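Local structure of ubiquitin-conjugating enzyme-like protein (Leishmania mexicana, 6ZM3) at residues L14-T19 with E70-V75; V32-R35 with F41-Y44; L64-D69 with T111-C116; G94-N97 with V103-H106. The protein is probably a ubiquitin-conjugating enzyme variant of the UBE2V kind, whose relatives lack the catalytic cysteine and pair with an active E2 to build polyubiquitin chains. All blocks are in the same frame, centred on the assembly; numbering follows the deposited sequence.

Contact 1. Residues L14-T19 with E70-V75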
loop_
_atom_site.group_PDB
_atom_site.type_symbol
_atom_site.label_atom_id
_atom_site.label_comp_id
_atom_site.label_asym_id
_atom_site.label_seq_id
_atom_site.Cartn_x
_atom_site.Cartn_y
_atom_site.Cartn_z
ATOM N N LEU B 14 1.499 23.463 -11.935
ATOM C CA LEU B 14 0.850 23.034 -13.179
ATOM C C LEU B 14 1.856 22.417 -14.149
ATOM O O LEU B 14 1.518 21.492 -14.878
ATOM C CB LEU B 14 0.148 24.224 -13.837
ATOM C CG LEU B 14 -1.192 24.603 -13.216
ATOM C CD1 LEU B 14 -1.562 26.054 -13.504
ATOM C CD2 LEU B 14 -2.309 23.672 -13.692
ATOM N N GLU B 15 3.062 22.997 -14.243
ATOM C CA GLU B 15 4.095 22.428 -15.105
ATOM C C GLU B 15 4.417 20.999 -14.672
ATOM O O GLU B 15 4.522 20.073 -15.474
ATOM C CB GLU B 15 5.371 23.291 -15.089
ATOM C CG GLU B 15 6.466 22.757 -16.017
ATOM C CD GLU B 15 7.591 23.751 -16.249
ATOM O OE1 GLU B 15 8.199 24.186 -15.262
ATOM O OE2 GLU B 15 7.824 24.125 -17.412
ATOM N N GLU B 16 4.671 20.806 -13.383
ATOM C CA GLU B 16 4.973 19.464 -12.889
ATOM C C GLU B 16 3.768 18.528 -13.047
ATOM O O GLU B 16 3.957 17.365 -13.329
ATOM C CB GLU B 16 5.441 19.568 -11.431
ATOM C CG GLU B 16 6.773 20.266 -11.311
ATOM C CD GLU B 16 7.437 20.110 -9.945
ATOM O OE1 GLU B 16 7.703 18.963 -9.510
ATOM O OE2 GLU B 16 7.635 21.135 -9.325
ATOM N N LEU B 17 2.547 19.026 -12.828
ATOM C CA LEU B 17 1.386 18.170 -13.072
ATOM C C LEU B 17 1.438 17.631 -14.513
ATOM O O LEU B 17 1.251 16.430 -14.752
ATOM C CB LEU B 17 0.130 19.008 -12.811
ATOM C CG LEU B 17 -1.214 18.316 -13.047
ATOM C CD1 LEU B 17 -1.482 17.254 -11.975
ATOM C CD2 LEU B 17 -2.355 19.352 -13.066
ATOM N N GLU B 18 1.730 18.526 -15.470
ATOM C CA GLU B 18 1.684 18.150 -16.881
ATOM C C GLU B 18 2.830 17.203 -17.229
ATOM O O GLU B 18 2.658 16.312 -18.055
ATOM C CB GLU B 18 1.759 19.377 -17.786
ATOM C CG GLU B 18 0.410 20.035 -17.985
ATOM C CD GLU B 18 0.414 21.444 -18.551
ATOM O OE1 GLU B 18 1.181 21.696 -19.519
ATOM O OE2 GLU B 18 -0.356 22.288 -18.016
ATOM N N THR B 19 4.010 17.403 -16.633
ATOM C CA THR B 19 5.104 16.462 -16.864
ATOM C C THR B 19 4.702 15.039 -16.495
ATOM O O THR B 19 4.994 14.099 -17.227
ATOM C CB THR B 19 6.357 16.922 -16.117
ATOM O OG1 THR B 19 6.722 18.181 -16.682
ATOM C CG2 THR B 19 7.526 15.973 -16.257
ATOM N N GLU B 70 3.351 27.539 0.530
ATOM C CA GLU B 70 3.274 28.867 -0.078
ATOM C C GLU B 70 4.517 29.217 -0.895
ATOM O O GLU B 70 4.400 29.930 -1.892
ATOM C CB GLU B 70 3.320 30.002 0.945
ATOM C CG GLU B 70 2.082 30.175 1.785
ATOM C CD GLU B 70 2.347 29.779 3.229
ATOM O OE1 GLU B 70 3.320 30.293 3.823
ATOM O OE2 GLU B 70 1.583 28.972 3.754
ATOM N N ASN B 71 5.702 28.787 -0.435
ATOM C CA ASN B 71 6.938 29.329 -0.977
ATOM C C ASN B 71 7.603 28.367 -1.958
ATOM O O ASN B 71 8.640 28.712 -2.500
ATOM C CB ASN B 71 7.857 29.906 0.113
ATOM C CG ASN B 71 7.237 31.050 0.896
ATOM O OD1 ASN B 71 7.427 31.163 2.098
ATOM N ND2 ASN B 71 6.501 31.923 0.235
ATOM N N TYR B 72 7.019 27.179 -2.242
ATOM C CA TYR B 72 7.556 26.293 -3.262
ATOM C C TYR B 72 7.529 26.997 -4.623
ATOM O O TYR B 72 6.559 27.727 -4.878
ATOM C CB TYR B 72 6.711 25.027 -3.420
ATOM C CG TYR B 72 7.246 24.006 -4.404
ATOM C CD1 TYR B 72 8.285 23.163 -4.051
ATOM C CD2 TYR B 72 6.692 23.855 -5.683
ATOM C CE1 TYR B 72 8.781 22.210 -4.922
ATOM C CE2 TYR B 72 7.190 22.902 -6.568
ATOM C CZ TYR B 72 8.215 22.051 -6.180
ATOM O OH TYR B 72 8.747 21.076 -6.986
ATOM N N PRO B 73 8.538 26.839 -5.523
ATOM C CA PRO B 73 9.800 26.150 -5.265
ATOM C C PRO B 73 10.946 27.077 -4.831
ATOM O O PRO B 73 12.097 26.767 -5.115
ATOM C CB PRO B 73 10.115 25.592 -6.654
ATOM C CG PRO B 73 9.657 26.663 -7.602
ATOM C CD PRO B 73 8.529 27.374 -6.896
ATOM N N LYS B 74 10.616 28.213 -4.204
ATOM C CA LYS B 74 11.634 29.148 -3.725
ATOM C C LYS B 74 12.414 28.486 -2.592
ATOM O O LYS B 74 13.645 28.578 -2.544
ATOM C CB LYS B 74 11.056 30.510 -3.337
ATOM C CG LYS B 74 10.820 31.447 -4.520
ATOM C CD LYS B 74 10.704 32.916 -4.144
ATOM C CE LYS B 74 9.280 33.406 -3.967
ATOM N NZ LYS B 74 8.642 32.853 -2.747
ATOM N N VAL B 75 11.674 27.752 -1.756
ATOM C CA VAL B 75 12.249 26.860 -0.754
ATOM C C VAL B 75 11.875 25.420 -1.116
ATOM O O VAL B 75 10.944 25.195 -1.889
ATOM C CB VAL B 75 11.772 27.241 0.660
ATOM C CG1 VAL B 75 12.126 28.675 1.011
ATOM C CG2 VAL B 75 10.283 27.002 0.839
#
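A single side-chain hydrogen bond, from the hydroxyl of Tyr72 to the carboxylate of Glu16, joins the N-terminal helix 9-22 to the loop that follows strand 61-67. The backbones stay well apart, with the CA atoms of Glu16 and Pro73 separated by 11.2 Å, and two long side chains reaching from opposite directions span the gap. Glu16 is extended beyond CG. The Tyr72 ring swings toward the helix because its CG lies opposite the backbone N (chi1 -176°). The two meet at 2.6 Å between Tyr72 OH and Glu16 OE2, the phenol donating a hydrogen bond to the syn lone pair of OE2. OE2 sits at the edge of the ring, in its plane, while the carboxylate itself is turned 38° from that plane. The peptide between Tyr72 and Pro73 is cis, which places Pro73 CB 3.7 Å above the centre of the Tyr72 ring. This tyrosine and cis proline open the Tyr-Pro-x-x-Pro-Pro sequence that ends at Pro77, a signature of the UBC fold. Within the loop, Asn71 O accepts from both Lys74 N and Val75 N, giving a compact turn, and Pro73 O takes a bond from Trp107 NE1. Glu16 is gripped from several sides, since OE2 also makes a salt bridge with Arg12 and OE1 accepts from the backbone of Met113. With an arginine, a phenol and a peptide N-H all directed at it, the carboxylate is probably held ionised and fixed in rotation.

Contact 2. Residues V32-R35 with F41-Y44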
loop_
_atom_site.group_PDB
_atom_site.type_symbol
_atom_site.label_atom_id
_atom_site.label_comp_id
_atom_site.label_asym_id
_atom_site.label_seq_id
_atom_site.Cartn_x
_atom_site.Cartn_y
_atom_site.Cartn_z
ATOM N N VAL B 32 5.512 10.474 -8.935
ATOM C CA VAL B 32 4.861 11.513 -8.155
ATOM C C VAL B 32 3.516 11.778 -8.805
ATOM O O VAL B 32 3.393 11.736 -10.027
ATOM C CB VAL B 32 5.687 12.814 -8.122
ATOM C CG1 VAL B 32 5.167 13.797 -7.095
ATOM C CG2 VAL B 32 7.171 12.573 -7.934
ATOM N N GLY B 33 2.545 12.174 -7.986
ATOM C CA GLY B 33 1.202 12.377 -8.489
ATOM C C GLY B 33 0.385 13.091 -7.429
ATOM O O GLY B 33 0.735 13.046 -6.246
ATOM N N LEU B 34 -0.668 13.775 -7.883
ATOM C CA LEU B 34 -1.484 14.621 -7.016
ATOM C C LEU B 34 -2.146 13.713 -5.971
ATOM O O LEU B 34 -2.644 12.649 -6.326
ATOM C CB LEU B 34 -2.515 15.286 -7.941
ATOM C CG LEU B 34 -3.012 16.691 -7.609
ATOM C CD1 LEU B 34 -1.874 17.634 -7.217
ATOM C CD2 LEU B 34 -3.759 17.282 -8.804
ATOM N N ARG B 35 -2.117 14.124 -4.692
ATOM C CA ARG B 35 -2.677 13.315 -3.620
ATOM C C ARG B 35 -4.204 13.354 -3.630
ATOM O O ARG B 35 -4.853 12.300 -3.617
ATOM C CB ARG B 35 -2.149 13.733 -2.248
ATOM C CG ARG B 35 -2.670 12.820 -1.138
ATOM C CD ARG B 35 -2.294 13.302 0.245
ATOM N NE ARG B 35 -3.149 14.376 0.679
ATOM C CZ ARG B 35 -3.005 15.012 1.828
ATOM N NH1 ARG B 35 -1.999 14.689 2.624
ATOM N NH2 ARG B 35 -3.858 15.968 2.162
ATOM N N PHE B 41 -4.828 23.747 -5.939
ATOM C CA PHE B 41 -3.634 24.494 -5.566
ATOM C C PHE B 41 -2.489 23.532 -5.287
ATOM O O PHE B 41 -1.394 23.968 -4.967
ATOM C CB PHE B 41 -3.901 25.485 -4.432
ATOM C CG PHE B 41 -4.763 26.662 -4.794
ATOM C CD1 PHE B 41 -4.309 27.645 -5.668
ATOM C CD2 PHE B 41 -6.046 26.775 -4.294
ATOM C CE1 PHE B 41 -5.124 28.704 -6.035
ATOM C CE2 PHE B 41 -6.852 27.843 -4.646
ATOM C CZ PHE B 41 -6.396 28.808 -5.518
ATOM N N PHE B 42 -2.748 22.227 -5.471
ATOM C CA PHE B 42 -1.749 21.175 -5.556
ATOM C C PHE B 42 -0.803 21.186 -4.353
ATOM O O PHE B 42 0.398 21.081 -4.532
ATOM C CB PHE B 42 -0.954 21.303 -6.867
ATOM C CG PHE B 42 -1.798 21.656 -8.066
ATOM C CD1 PHE B 42 -2.799 20.799 -8.517
ATOM C CD2 PHE B 42 -1.584 22.832 -8.766
ATOM C CE1 PHE B 42 -3.555 21.111 -9.635
ATOM C CE2 PHE B 42 -2.330 23.142 -9.897
ATOM C CZ PHE B 42 -3.315 22.278 -10.330
ATOM N N HIS B 43 -1.350 21.232 -3.129
ATOM C CA HIS B 43 -0.511 21.291 -1.945
ATOM C C HIS B 43 0.180 19.950 -1.708
ATOM O O HIS B 43 1.384 19.898 -1.482
ATOM C CB HIS B 43 -1.348 21.735 -0.736
ATOM C CG HIS B 43 -1.753 23.164 -0.777
ATOM N ND1 HIS B 43 -0.901 24.187 -0.404
ATOM C CD2 HIS B 43 -2.923 23.742 -1.106
ATOM C CE1 HIS B 43 -1.535 25.333 -0.496
ATOM N NE2 HIS B 43 -2.776 25.070 -0.927
ATOM N N TYR B 44 -0.562 18.840 -1.815
ATOM C CA TYR B 44 0.002 17.554 -1.454
ATOM C C TYR B 44 0.130 16.617 -2.647
ATOM O O TYR B 44 -0.816 16.507 -3.430
ATOM C CB TYR B 44 -0.849 16.907 -0.360
ATOM C CG TYR B 44 -0.564 17.508 0.999
ATOM C CD1 TYR B 44 0.532 17.094 1.744
ATOM C CD2 TYR B 44 -1.371 18.498 1.526
ATOM C CE1 TYR B 44 0.808 17.645 2.987
ATOM C CE2 TYR B 44 -1.122 19.045 2.780
ATOM C CZ TYR B 44 -0.027 18.621 3.510
ATOM O OH TYR B 44 0.260 19.174 4.729
#
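The first beta hairpin of the meander, strand 30-34 returning as strand 44-50, is closed, at the end where its strands join the connecting loop, by Arg35 and Tyr44. Their backbones are joined by a hydrogen bond from Arg35 N to Tyr44 O (3.0 Å, 161° at the hydrogen), beyond which the chain departs into the long connecting loop. Their side chains then run alongside each other in the same direction. A bend at chi3 (79°) lays the guanidinium of Arg35 flat on the Tyr44 ring, the planes only 2° apart and the centres 4.1 Å from each other. The overlap is displaced toward the root of the ring: Arg35 NH1 is 3.6 Å from Tyr44 CG. This offset stack is also a cation-pi contact. Tyr67 stacks on the opposite face of the Tyr44 ring, and Glu65 makes a salt bridge with Arg35 NH1, so that neighbouring strand 61-67 holds both partners. On the other side of the hairpin the contact is apolar, Leu34 CD1 meeting the edge of the Phe42 ring at CD1, 3.5 Å away, next to helix 9-22. Such a hairpin, with one face turned to a helix, is typical of the antiparallel sheet of the UBC fold.

Contact 3. Residues L64-D69 with T111-C116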
loop_
_atom_site.group_PDB
_atom_site.type_symbol
_atom_site.label_atom_id
_atom_site.label_comp_id
_atom_site.label_asym_id
_atom_site.label_seq_id
_atom_site.Cartn_x
_atom_site.Cartn_y
_atom_site.Cartn_z
ATOM N N LEU B 64 5.884 7.997 -0.067
ATOM C CA LEU B 64 6.237 9.292 0.504
ATOM C C LEU B 64 5.072 10.263 0.377
ATOM O O LEU B 64 4.215 10.128 -0.506
ATOM C CB LEU B 64 7.452 9.828 -0.266
ATOM C CG LEU B 64 8.698 8.952 -0.225
ATOM C CD1 LEU B 64 8.800 8.062 -1.478
ATOM C CD2 LEU B 64 9.942 9.855 -0.096
ATOM N N GLU B 65 5.059 11.286 1.230
ATOM C CA GLU B 65 4.146 12.390 1.060
ATOM C C GLU B 65 4.990 13.633 0.798
ATOM O O GLU B 65 6.065 13.767 1.412
ATOM C CB GLU B 65 3.373 12.620 2.351
ATOM C CG GLU B 65 2.340 13.722 2.236
ATOM C CD GLU B 65 1.264 13.585 3.303
ATOM O OE1 GLU B 65 0.187 12.963 3.013
ATOM O OE2 GLU B 65 1.515 14.075 4.418
ATOM N N ILE B 66 4.499 14.474 -0.129
ATOM C CA ILE B 66 5.142 15.725 -0.501
ATOM C C ILE B 66 4.182 16.881 -0.263
ATOM O O ILE B 66 3.038 16.890 -0.735
ATOM C CB ILE B 66 5.719 15.696 -1.932
ATOM C CG1 ILE B 66 6.554 14.425 -2.119
ATOM C CG2 ILE B 66 6.550 16.973 -2.163
ATOM C CD1 ILE B 66 6.946 14.048 -3.548
ATOM N N TYR B 67 4.679 17.880 0.468
ATOM C CA TYR B 67 3.952 19.106 0.704
ATOM C C TYR B 67 4.690 20.253 0.020
ATOM O O TYR B 67 5.849 20.477 0.332
ATOM C CB TYR B 67 3.917 19.384 2.203
ATOM C CG TYR B 67 3.198 20.634 2.634
ATOM C CD1 TYR B 67 1.999 21.015 2.054
ATOM C CD2 TYR B 67 3.702 21.427 3.656
ATOM C CE1 TYR B 67 1.316 22.142 2.457
ATOM C CE2 TYR B 67 3.028 22.566 4.073
ATOM C CZ TYR B 67 1.837 22.929 3.470
ATOM O OH TYR B 67 1.154 24.040 3.856
ATOM N N CYS B 68 4.027 20.926 -0.929
ATOM C CA CYS B 68 4.536 22.165 -1.513
ATOM C C CYS B 68 3.796 23.359 -0.905
ATOM O O CYS B 68 2.638 23.626 -1.220
ATOM C CB CYS B 68 4.442 22.143 -3.043
ATOM S SG CYS B 68 5.197 20.709 -3.840
ATOM N N ASP B 69 4.460 24.078 0.014
ATOM C CA ASP B 69 3.804 25.156 0.739
ATOM C C ASP B 69 3.791 26.441 -0.094
ATOM O O ASP B 69 4.155 26.428 -1.268
ATOM C CB ASP B 69 4.403 25.332 2.139
ATOM C CG ASP B 69 5.810 25.908 2.160
ATOM O OD1 ASP B 69 6.576 25.724 1.146
ATOM O OD2 ASP B 69 6.146 26.517 3.208
ATOM N N THR B 111 14.861 22.275 -9.298
ATOM C CA THR B 111 14.778 20.874 -8.938
ATOM C C THR B 111 13.288 20.544 -8.755
ATOM O O THR B 111 12.574 21.235 -8.028
ATOM C CB THR B 111 15.798 20.562 -7.814
ATOM O OG1 THR B 111 16.312 21.775 -7.262
ATOM C CG2 THR B 111 17.074 19.933 -8.317
ATOM N N THR B 112 12.827 19.511 -9.462
ATOM C CA THR B 112 11.413 19.133 -9.419
ATOM C C THR B 112 11.187 18.036 -8.383
ATOM O O THR B 112 12.145 17.364 -7.980
ATOM C CB THR B 112 10.956 18.626 -10.784
ATOM O OG1 THR B 112 11.714 17.457 -11.057
ATOM C CG2 THR B 112 11.225 19.634 -11.884
ATOM N N MET B 113 9.918 17.819 -7.995
ATOM C CA MET B 113 9.607 16.730 -7.070
ATOM C C MET B 113 10.082 15.385 -7.613
ATOM O O MET B 113 10.602 14.566 -6.856
ATOM C CB MET B 113 8.117 16.666 -6.733
ATOM C CG MET B 113 7.655 17.831 -5.916
ATOM S SD MET B 113 5.888 17.731 -5.608
ATOM C CE MET B 113 5.257 18.678 -6.992
ATOM N N GLU B 114 9.939 15.149 -8.928
ATOM C CA GLU B 114 10.431 13.911 -9.495
ATOM C C GLU B 114 11.955 13.749 -9.337
ATOM O O GLU B 114 12.456 12.647 -9.054
ATOM C CB GLU B 114 9.957 13.780 -10.946
ATOM C CG GLU B 114 10.437 12.496 -11.578
ATOM C CD GLU B 114 10.098 12.253 -13.038
ATOM O OE1 GLU B 114 9.389 13.090 -13.642
ATOM O OE2 GLU B 114 10.546 11.205 -13.561
ATOM N N LEU B 115 12.706 14.832 -9.579
ATOM C CA LEU B 115 14.155 14.776 -9.392
ATOM C C LEU B 115 14.504 14.543 -7.910
ATOM O O LEU B 115 15.426 13.784 -7.620
ATOM C CB LEU B 115 14.806 16.036 -9.991
ATOM C CG LEU B 115 16.343 16.081 -10.034
ATOM C CD1 LEU B 115 16.960 14.852 -10.698
ATOM C CD2 LEU B 115 16.804 17.345 -10.739
ATOM N N CYS B 116 13.765 15.156 -6.982
ATOM C CA CYS B 116 13.984 14.909 -5.550
ATOM C C CYS B 116 13.898 13.417 -5.253
ATOM O O CYS B 116 14.775 12.866 -4.571
ATOM C CB CYS B 116 13.017 15.640 -4.615
ATOM S SG CYS B 116 13.173 17.442 -4.551
#
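Met113 pushes its thioether between Ile66 and Cys68, two residues that point from the same face of strand 61-67 and its extension. The sulfur does most of the touching: Met113 SD lies 3.5 Å from Cys68 SG and 3.6 Å from Ile66 CG2. Its chain leaves the helix with CG opposite the carbonyl carbon (chi1 -68°) and continues straight through chi2, which carries SD down to the sheet. A turn at chi3 (-92°) then bends the methyl aside, placing Met113 CE 3.8 Å from Cys68 SG, while Met113 CG stays over the isoleucine, 4.0 Å from Ile66 CG2. Ile66 presents only this branch to the methionine, since CG1 takes the place beside the backbone N and leads elsewhere. Cys68 differs: it is the group beside its own N, the sulfur, that does the touching, and this brings the thiol up against the thioether as a plain apolar neighbour. This is helix-on-sheet packing of the UBC fold, with the first turn of helix 113-125 resting on the antiparallel sheet; Trp45 from strand 44-50 and Leu13 of helix 9-22 pack against the same methionine. Tyr67, between the two strand residues, points the other way, away from the helix. The helix begins at Met113, capped by Thr112, whose OG1 accepts from Leu115 N at 3.2 Å in a nearly straight bond (163°). With the cap in place, Thr112 O receives Cys116 N at 2.9 Å, the first regular turn of the helix. Cys116, one turn on from Met113, also points toward the sheet and packs on Ile79.

Contact 4. Residues G94-N97 with V103-H106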
loop_
_atom_site.group_PDB
_atom_site.type_symbol
_atom_site.label_atom_id
_atom_site.label_comp_id
_atom_site.label_asym_id
_atom_site.label_seq_id
_atom_site.Cartn_x
_atom_site.Cartn_y
_atom_site.Cartn_z
ATOM N N GLY B 94 10.667 10.104 9.707
ATOM C CA GLY B 94 10.547 9.943 8.258
ATOM C C GLY B 94 10.805 11.223 7.447
ATOM O O GLY B 94 10.817 11.178 6.211
ATOM N N THR B 95 10.949 12.380 8.115
ATOM C CA THR B 95 11.187 13.629 7.402
ATOM C C THR B 95 12.534 13.601 6.672
ATOM O O THR B 95 13.549 13.191 7.233
ATOM C CB THR B 95 11.107 14.826 8.356
ATOM O OG1 THR B 95 12.014 14.576 9.432
ATOM C CG2 THR B 95 9.744 15.028 8.971
ATOM N N VAL B 96 12.552 14.073 5.416
ATOM C CA VAL B 96 13.811 14.261 4.696
ATOM C C VAL B 96 14.424 15.550 5.224
ATOM O O VAL B 96 13.815 16.594 5.161
ATOM C CB VAL B 96 13.621 14.276 3.165
ATOM C CG1 VAL B 96 14.901 14.606 2.402
ATOM C CG2 VAL B 96 13.107 12.931 2.681
ATOM N N ASN B 97 15.596 15.409 5.854
ATOM C CA ASN B 97 16.325 16.460 6.558
ATOM C C ASN B 97 16.922 17.461 5.566
ATOM O O ASN B 97 17.660 17.068 4.672
ATOM C CB ASN B 97 17.453 15.787 7.361
ATOM C CG ASN B 97 18.169 16.765 8.253
ATOM O OD1 ASN B 97 18.887 17.617 7.752
ATOM N ND2 ASN B 97 17.962 16.653 9.552
ATOM N N VAL B 103 20.375 17.691 -2.136
ATOM C CA VAL B 103 19.495 18.484 -2.976
ATOM C C VAL B 103 18.886 19.645 -2.208
ATOM O O VAL B 103 18.535 20.674 -2.771
ATOM C CB VAL B 103 18.377 17.585 -3.514
ATOM C CG1 VAL B 103 17.324 18.406 -4.252
ATOM C CG2 VAL B 103 18.978 16.481 -4.362
ATOM N N PHE B 104 18.671 19.459 -0.913
ATOM C CA PHE B 104 17.985 20.470 -0.132
ATOM C C PHE B 104 18.984 21.450 0.479
ATOM O O PHE B 104 18.657 22.624 0.652
ATOM C CB PHE B 104 17.210 19.817 1.012
ATOM C CG PHE B 104 15.922 19.149 0.594
ATOM C CD1 PHE B 104 15.361 19.388 -0.650
ATOM C CD2 PHE B 104 15.246 18.312 1.476
ATOM C CE1 PHE B 104 14.179 18.764 -1.030
ATOM C CE2 PHE B 104 14.055 17.697 1.100
ATOM C CZ PHE B 104 13.534 17.913 -0.158
ATOM N N LYS B 105 20.148 20.931 0.881
ATOM C CA LYS B 105 21.201 21.732 1.495
ATOM C C LYS B 105 21.606 22.848 0.538
ATOM O O LYS B 105 21.709 24.004 0.945
ATOM C CB LYS B 105 22.424 20.850 1.770
ATOM C CG LYS B 105 23.528 21.485 2.617
ATOM C CD LYS B 105 24.819 20.678 2.572
ATOM C CE LYS B 105 25.662 20.722 3.828
ATOM N NZ LYS B 105 26.113 22.092 4.163
ATOM N N HIS B 106 21.828 22.472 -0.726
ATOM C CA HIS B 106 22.143 23.422 -1.788
ATOM C C HIS B 106 20.969 23.505 -2.769
ATOM O O HIS B 106 21.070 23.004 -3.893
ATOM C CB HIS B 106 23.457 23.006 -2.461
ATOM C CG HIS B 106 24.626 22.984 -1.524
ATOM N ND1 HIS B 106 25.038 24.116 -0.819
ATOM C CD2 HIS B 106 25.500 22.004 -1.214
ATOM C CE1 HIS B 106 26.105 23.822 -0.102
ATOM N NE2 HIS B 106 26.408 22.524 -0.335
#
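Val96 and Phe104 meet where the loop after strand 78-81 passes the short helix 102-105. Within the UBC fold, residues 94-97 probably correspond to the segment that leads to the catalytic cysteine in active E2 enzymes, a cysteine that variants of the UBE2V kind lack. The close part of the contact is small and buried. Val96 CG1 comes within 3.5 Å of Phe104 CE2 and 3.8 Å of Phe104 CD2, the two side chains crossing at about a right angle. This branch of the valine is presented because CG1 lies opposite the backbone N (chi1 174°), while CG2 is turned beside it. The CD2-CE2 side of the ring, approached obliquely, belongs to a thoroughly enclosed side chain: Pro77 and Ile79 pack on Phe104, as does Cys116 of helix 113-125, and Phe101 meets it edge-to-face. Val96 is covered in turn by Phe81 and Leu120, so both partners belong to one apolar cluster. Toward Asn97 and Lys105 the contact thins out. The CA atoms of Asn97 and Phe104 are 8.0 Å apart, the Asn97 side chain starts away from the helix, and its polar end serves the loop instead, with OD1 accepting from Glu99 N and ND2 bonding to Asp91. Thr95 is occupied likewise, its hydroxyl bonded to Asp91 and Asp93. Beyond Phe104 the chain reaches solvent at Lys105 and, past the helix, His106, and Lys105 CG lies 4.2 Å above the imidazole plane of His106. All that Asn97 brings to the ring is its carbonyl, with Asn97 O near the plane of the phenyl, 4.2 Å from Phe104 CD2.

Contacts 3 and 4 belong to the interior and are apolar, whereas contacts 1 and 2 lie nearer the surface: contact 1 is a hydrogen bond to a carboxylate, and contact 2 a guanidinium-ring stack with apolar packing beside it. Helix 9-22 lies against contacts 1, 2 and 3; its Leu14 and Leu17 pack on Phe42 and Leu34 of contact 2, and the first residue of the helix in contact 3 is also tied to contact 1. Contacts 2 and 3 reach the same sheet, and His43 O and Cys68 N, just beyond its strands, are probably hydrogen-bonded. Cys116 of contact 3 also packs on Val103 of contact 4, which stands about 17 and 19 Å, centre to centre, from contacts 1 and 2, and touches neither.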